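Local coordinates for Lin2891 protein (Listeria innocua, PDB 3DB0), which is a putative pyridoxamine 5'-phosphate oxidase that probably binds FMN, though its own substrate is not established, at residues 83-88 with 115-120. Residues are numbered along the deposited sequence; the frame is centred on the assembly and turned at random.
Sequences LASLEE and VIKIVP
Ser85 O takes two donors from the facing strand: the backbone N of Lys117 at 2.7 Å, arriving nearly along the C=O axis (C=O...N 167°), and a CA-H...O contact from Ile116. Because Ser85 N returns a bond to Lys117 O, the two residues form an antiparallel hydrogen-bonded pair. Leu83 and Val119 repeat this reciprocal pattern, with Val119 N to Leu83 O at 2.9 Å. Between these pairs, Ala84 and Ile118 are a non-hydrogen-bonded pair, and Ala84 CA donates a C-H to Lys117 O.

Beyond the non-hydrogen-bonded pair Leu86/Ile116, the backbone bonding goes on: Glu87 N reaches Val115 O at 2.8 Å, and a water donating to Glu87 O accepts from Val115 N at 2.9 Å, so a water-mediated link takes the place of a second direct bond between these residues. On the face of Ala84, Leu86, Ile116 and Ile118, Leu86 CD2 meets Ile116 CG1 at 3.8 Å, while Ala84 CB rests on Ile116 CG2 at 3.8 Å.

Lys117 stands on the other face with Ser85. A bend at chi2 (56°) swings the Glu87 carboxylate obliquely across the extended lysine chain, where OE1 lies 3.6 Å from Lys117 CD. Glu87 OE1 stays 4.6 Å from Lys117 NZ, beyond a salt bridge, and Glu87 OE2 is hydrogen-bonded to Asp89 N.

The contact joins neighbouring strands 77-86 and 113-126 of the closed six-stranded antiparallel barrel, consistent with the split-barrel fold of the pyridoxamine 5'-phosphate oxidase family, flanked by strands 63-68 and 43-49. Helix 53-60 packs on Ala84 and Leu86, whereas helix 90-100 meets Glu87 and Val115.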
ATOM      1  N   LEU B  83      -1.283  20.213 -13.312  1.00 23.69           N
ATOM      2  CA  LEU B  83      -0.850  20.120 -14.656  1.00 24.40           C
ATOM      3  C   LEU B  83       0.143  18.988 -14.771  1.00 23.40           C
ATOM      4  O   LEU B  83       1.195  18.977 -14.090  1.00 24.27           O
ATOM      5  CB  LEU B  83      -0.237  21.467 -15.081  1.00 24.89           C
ATOM      6  CG  LEU B  83      -1.218  22.617 -15.300  1.00 23.88           C
ATOM      7  CD1 LEU B  83      -0.457  23.954 -15.625  1.00 27.80           C
ATOM      8  CD2 LEU B  83      -2.174  22.239 -16.454  1.00 23.17           C
ATOM      9  N   ALA B  84      -0.205  18.048 -15.652  1.00 23.61           N
ATOM     10  CA  ALA B  84       0.566  16.839 -15.868  1.00 24.02           C
ATOM     11  C   ALA B  84       1.351  16.938 -17.157  1.00 22.11           C
ATOM     12  O   ALA B  84       0.899  17.531 -18.149  1.00 22.50           O
ATOM     13  CB  ALA B  84      -0.358  15.539 -15.804  1.00 20.76           C
ATOM     14  N   SER B  85       2.550  16.364 -17.074  1.00 24.74           N
ATOM     15  CA  SER B  85       3.539  16.309 -18.152  1.00 24.69           C
ATOM     16  C   SER B  85       4.401  15.090 -18.006  1.00 26.64           C
ATOM     17  O   SER B  85       4.421  14.425 -16.968  1.00 23.99           O
ATOM     18  CB  SER B  85       4.378  17.600 -18.195  1.00 24.39           C
ATOM     19  OG  SER B  85       5.212  17.705 -17.069  1.00 26.80           O
ATOM     20  N   LEU B  86       5.078  14.740 -19.083  1.00 25.96           N
ATOM     21  CA  LEU B  86       5.967  13.597 -19.058  1.00 26.62           C
ATOM     22  C   LEU B  86       7.332  14.112 -18.614  1.00 27.62           C
ATOM     23  O   LEU B  86       7.871  15.082 -19.185  1.00 27.66           O
ATOM     24  CB  LEU B  86       6.006  12.901 -20.427  1.00 30.04           C
ATOM     25  CG  LEU B  86       4.617  12.376 -20.906  1.00 33.75           C
ATOM     26  CD1 LEU B  86       4.699  11.595 -22.223  1.00 38.74           C
ATOM     27  CD2 LEU B  86       4.004  11.524 -19.795  1.00 40.61           C
ATOM     28  N   GLU B  87       7.852  13.478 -17.567  1.00 24.82           N
ATOM     29  CA  GLU B  87       9.150  13.817 -16.981  1.00 24.15           C
ATOM     30  C   GLU B  87      10.223  13.545 -17.986  1.00 21.95           C
ATOM     31  O   GLU B  87      10.296  12.459 -18.527  1.00 25.74           O
ATOM     32  CB  GLU B  87       9.424  12.987 -15.718  1.00 25.21           C
ATOM     33  CG  GLU B  87      10.764  13.296 -15.066  1.00 27.45           C
ATOM     34  CD  GLU B  87      10.907  14.746 -14.724  1.00 28.50           C
ATOM     35  OE1 GLU B  87      10.041  15.251 -13.993  1.00 29.45           O
ATOM     36  OE2 GLU B  87      11.881  15.397 -15.176  1.00 28.58           O
ATOM     37  N   GLU B  88      11.074  14.534 -18.194  1.00 26.80           N
ATOM     38  CA  GLU B  88      12.145  14.455 -19.206  1.00 28.88           C
ATOM     39  C   GLU B  88      13.514  14.276 -18.614  1.00 28.11           C
ATOM     40  O   GLU B  88      14.462  13.971 -19.320  1.00 25.77           O
ATOM     41  CB  GLU B  88      12.114  15.712 -20.111  1.00 32.23           C
ATOM     42  CG  GLU B  88      10.853  15.804 -21.025  1.00 38.23           C
ATOM     43  CD  GLU B  88      10.786  17.092 -21.853  1.00 44.95           C
ATOM     44  OE1 GLU B  88      11.759  17.870 -21.892  1.00 45.22           O
ATOM     45  OE2 GLU B  88       9.734  17.337 -22.467  1.00 54.19           O
ATOM     46  N   VAL B 115       7.319   8.525 -16.937  1.00 23.44           N
ATOM     47  CA  VAL B 115       6.871   9.068 -15.682  1.00 22.58           C
ATOM     48  C   VAL B 115       6.021  10.312 -15.951  1.00 22.66           C
ATOM     49  O   VAL B 115       6.422  11.188 -16.732  1.00 20.35           O
ATOM     50  CB  VAL B 115       8.062   9.383 -14.738  1.00 23.21           C
ATOM     51  CG1 VAL B 115       7.602  10.189 -13.436  1.00 21.96           C
ATOM     52  CG2 VAL B 115       8.863   8.074 -14.380  1.00 21.87           C
ATOM     53  N   ILE B 116       4.824  10.294 -15.374  1.00 23.01           N
ATOM     54  CA  ILE B 116       3.920  11.422 -15.355  1.00 26.40           C
ATOM     55  C   ILE B 116       4.186  12.249 -14.118  1.00 25.68           C
ATOM     56  O   ILE B 116       4.052  11.803 -12.960  1.00 21.88           O
ATOM     57  CB  ILE B 116       2.445  11.017 -15.444  1.00 27.41           C
ATOM     58  CG1 ILE B 116       2.246  10.201 -16.726  1.00 25.65           C
ATOM     59  CG2 ILE B 116       1.549  12.302 -15.422  1.00 21.73           C
ATOM     60  CD1 ILE B 116       0.927   9.409 -16.847  1.00 23.90           C
ATOM     61  N   LYS B 117       4.592  13.486 -14.391  1.00 24.59           N
ATOM     62  CA  LYS B 117       4.883  14.469 -13.354  1.00 24.48           C
ATOM     63  C   LYS B 117       3.657  15.300 -13.195  1.00 24.99           C
ATOM     64  O   LYS B 117       3.061  15.724 -14.188  1.00 22.82           O
ATOM     65  CB  LYS B 117       6.045  15.374 -13.772  1.00 24.07           C
ATOM     66  CG  LYS B 117       6.379  16.498 -12.765  1.00 29.98           C
ATOM     67  CD  LYS B 117       7.345  17.560 -13.375  1.00 26.90           C
ATOM     68  CE  LYS B 117       7.873  18.426 -12.295  1.00 39.03           C
ATOM     69  NZ  LYS B 117       8.821  19.484 -12.780  1.00 36.98           N
ATOM     70  N   ILE B 118       3.242  15.513 -11.958  1.00 23.12           N
ATOM     71  CA  ILE B 118       2.080  16.369 -11.721  1.00 24.67           C
ATOM     72  C   ILE B 118       2.446  17.521 -10.817  1.00 22.63           C
ATOM     73  O   ILE B 118       2.790  17.332  -9.631  1.00 23.51           O
ATOM     74  CB  ILE B 118       0.874  15.591 -11.145  1.00 24.32           C
ATOM     75  CG1 ILE B 118       0.460  14.477 -12.119  1.00 23.43           C
ATOM     76  CG2 ILE B 118      -0.282  16.545 -10.808  1.00 22.46           C
ATOM     77  CD1 ILE B 118      -0.266  13.358 -11.487  1.00 29.93           C
ATOM     78  N   VAL B 119       2.311  18.723 -11.380  1.00 22.92           N
ATOM     79  CA  VAL B 119       2.555  19.979 -10.671  1.00 24.35           C
ATOM     80  C   VAL B 119       1.229  20.529 -10.147  1.00 22.53           C
ATOM     81  O   VAL B 119       0.345  20.910 -10.896  1.00 25.36           O
ATOM     82  CB  VAL B 119       3.344  21.032 -11.561  1.00 25.46           C
ATOM     83  CG1 VAL B 119       3.487  22.404 -10.851  1.00 22.00           C
ATOM     84  CG2 VAL B 119       4.702  20.490 -11.907  1.00 23.69           C
ATOM     85  N   PRO B 120       1.056  20.572  -8.832  1.00 26.30           N
ATOM     86  CA  PRO B 120      -0.230  21.041  -8.310  1.00 23.16           C
ATOM     87  C   PRO B 120      -0.490  22.512  -8.487  1.00 23.39           C
ATOM     88  O   PRO B 120       0.415  23.305  -8.316  1.00 21.45           O
ATOM     89  CB  PRO B 120      -0.090  20.781  -6.807  1.00 26.11           C
ATOM     90  CG  PRO B 120       0.993  19.744  -6.698  1.00 35.28           C
ATOM     91  CD  PRO B 120       1.949  20.148  -7.743  1.00 27.67           C
TER
HETATM   92  O   HOH W   1       9.032  10.065 -18.748  1.00 18.88           O